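Local coordinates for fructose-2,6-bisphosphatase TIGAR B (Danio rerio, PDB 3E9D), which probably hydrolyses fructose-2,6-bisphosphate, and fructose-1,6-bisphosphate as well, thereby restraining glycolysis and directing sugar into the pentose phosphate pathway, at residues T34-A39 with A62-E67. Residues are numbered along the deposited sequence; the frame is centred on the assembly and turned at random.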
loop_
_atom_site.group_PDB
_atom_site.type_symbol
_atom_site.label_atom_id
_atom_site.label_comp_id
_atom_site.label_asym_id
_atom_site.label_seq_id
_atom_site.Cartn_x
_atom_site.Cartn_y
_atom_site.Cartn_z
ATOM N N THR A 34 -18.784 -6.030 7.771
ATOM C CA THR A 34 -17.570 -6.850 7.740
ATOM C C THR A 34 -16.299 -5.982 7.675
ATOM O O THR A 34 -15.339 -6.228 8.409
ATOM C CB THR A 34 -17.609 -7.812 6.553
ATOM O OG1 THR A 34 -18.789 -8.608 6.647
ATOM C CG2 THR A 34 -16.393 -8.724 6.526
ATOM N N GLY A 35 -16.316 -4.963 6.814
ATOM C CA GLY A 35 -15.174 -4.060 6.639
ATOM C C GLY A 35 -14.792 -3.325 7.909
ATOM O O GLY A 35 -13.612 -3.156 8.196
ATOM N N HIS A 36 -15.802 -2.859 8.646
ATOM C CA HIS A 36 -15.603 -2.212 9.932
ATOM C C HIS A 36 -14.888 -3.151 10.888
ATOM O O HIS A 36 -13.983 -2.735 11.604
ATOM C CB HIS A 36 -16.950 -1.796 10.534
ATOM C CG HIS A 36 -17.445 -0.485 10.020
ATOM N ND1 HIS A 36 -17.065 0.719 10.575
ATOM C CD2 HIS A 36 -18.256 -0.184 8.978
ATOM C CE1 HIS A 36 -17.646 1.708 9.918
ATOM N NE2 HIS A 36 -18.376 1.187 8.944
ATOM N N GLN A 37 -15.297 -4.416 10.886
ATOM C CA GLN A 37 -14.655 -5.430 11.728
ATOM C C GLN A 37 -13.225 -5.706 11.313
ATOM O O GLN A 37 -12.342 -5.851 12.166
ATOM C CB GLN A 37 -15.425 -6.752 11.654
ATOM C CG GLN A 37 -16.660 -6.777 12.458
ATOM C CD GLN A 37 -17.464 -8.018 12.193
ATOM O OE1 GLN A 37 -17.216 -9.054 12.790
ATOM N NE2 GLN A 37 -18.435 -7.923 11.285
ATOM N N GLN A 38 -12.997 -5.817 10.009
ATOM C CA GLN A 38 -11.644 -6.122 9.543
ATOM C C GLN A 38 -10.703 -4.960 9.862
ATOM O O GLN A 38 -9.566 -5.186 10.270
ATOM C CB GLN A 38 -11.612 -6.427 8.050
ATOM C CG GLN A 38 -12.436 -7.641 7.626
ATOM C CD GLN A 38 -12.503 -7.735 6.108
ATOM O OE1 GLN A 38 -12.470 -6.719 5.411
ATOM N NE2 GLN A 38 -12.581 -8.945 5.595
ATOM N N ALA A 39 -11.200 -3.729 9.700
ATOM C CA ALA A 39 -10.413 -2.509 9.964
ATOM C C ALA A 39 -10.042 -2.408 11.431
ATOM O O ALA A 39 -8.918 -2.039 11.766
ATOM C CB ALA A 39 -11.173 -1.248 9.516
ATOM N N ALA A 62 -11.293 3.693 1.985
ATOM C CA ALA A 62 -9.904 3.783 2.455
ATOM C C ALA A 62 -9.771 4.754 3.637
ATOM O O ALA A 62 -9.129 4.440 4.671
ATOM C CB ALA A 62 -8.973 4.208 1.281
ATOM N N ILE A 63 -10.384 5.936 3.494
ATOM C CA ILE A 63 -10.432 6.898 4.600
ATOM C C ILE A 63 -10.993 6.286 5.900
ATOM O O ILE A 63 -10.413 6.465 6.970
ATOM C CB ILE A 63 -11.236 8.168 4.229
ATOM C CG1 ILE A 63 -10.516 8.899 3.075
ATOM C CG2 ILE A 63 -11.409 9.090 5.480
ATOM C CD1 ILE A 63 -11.367 9.886 2.335
ATOM N N GLN A 64 -12.116 5.579 5.799
ATOM C CA GLN A 64 -12.713 4.915 6.976
ATOM C C GLN A 64 -11.784 3.885 7.623
ATOM O O GLN A 64 -11.718 3.782 8.843
ATOM C CB GLN A 64 -14.001 4.220 6.584
ATOM C CG GLN A 64 -15.132 5.143 6.245
ATOM C CD GLN A 64 -16.352 4.352 5.852
ATOM O OE1 GLN A 64 -16.406 3.763 4.773
ATOM N NE2 GLN A 64 -17.337 4.307 6.747
ATOM N N THR A 65 -11.081 3.122 6.790
ATOM C CA THR A 65 -10.142 2.120 7.262
ATOM C C THR A 65 -8.992 2.791 7.995
ATOM O O THR A 65 -8.634 2.392 9.117
ATOM C CB THR A 65 -9.622 1.253 6.091
ATOM O OG1 THR A 65 -10.737 0.596 5.484
ATOM C CG2 THR A 65 -8.591 0.190 6.577
ATOM N N ALA A 66 -8.449 3.850 7.389
ATOM C CA ALA A 66 -7.374 4.606 8.030
ATOM C C ALA A 66 -7.836 5.206 9.361
ATOM O O ALA A 66 -7.085 5.190 10.352
ATOM C CB ALA A 66 -6.851 5.686 7.101
ATOM N N GLU A 67 -9.066 5.729 9.392
ATOM C CA GLU A 67 -9.582 6.361 10.604
ATOM C C GLU A 67 -9.706 5.327 11.739
ATOM O O GLU A 67 -9.409 5.613 12.894
ATOM C CB GLU A 67 -10.939 7.016 10.363
ATOM C CG GLU A 67 -10.875 8.286 9.532
ATOM C CD GLU A 67 -12.260 8.802 9.158
ATOM O OE1 GLU A 67 -13.196 7.976 8.998
ATOM O OE2 GLU A 67 -12.407 10.035 9.003
HETATM O O HOH W 1 -19.628 2.263 6.560
#
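Ala39 and Thr65 mark the close approach of two helices, 33-45 and 60-71, their CA atoms 5.4 Å apart. Both belong to the alpha/beta core of the histidine phosphatase superfamily, in which helix 60-71 packs through Ala62 and Ala66 on strand 53-56 of the central sheet and helix 33-45 lies against helix 60-71, where Ala39 and His36 also touch Ile68. No hydrogen bond joins the two segments directly. At the buried end the methyl of Ala39 points at the other helix and meets the methyl of Thr65, CB to CG2 being 4.2 Å. With chi1 at -60° the OG1 of Thr65 stands beside the backbone N, where it bonds to Arg61 O and Gly12 N, and CG2 is the branch that meets Ala39. The bond to Gly12 ties the helix to the residue following His11, the histidine that becomes phosphorylated during catalysis, whose side chain lies about 4 Å from that of Thr65 at the nearest atoms. Toward the surface, His36 reaches across to Gln64, with imidazole and amide planes almost perpendicular at 89°. Gln64 runs out extended beyond CG, and its OE1 accepts a bond from Leu31 N, which helps fix which way the amide faces. The amide nitrogen, 4.0 Å from His36 NE2, is linked to the ring through a water. That water sits in the imidazole plane, 2.9 Å from His36 NE2, and accepts a hydrogen bond from Gln64 NE2 at 3.1 Å.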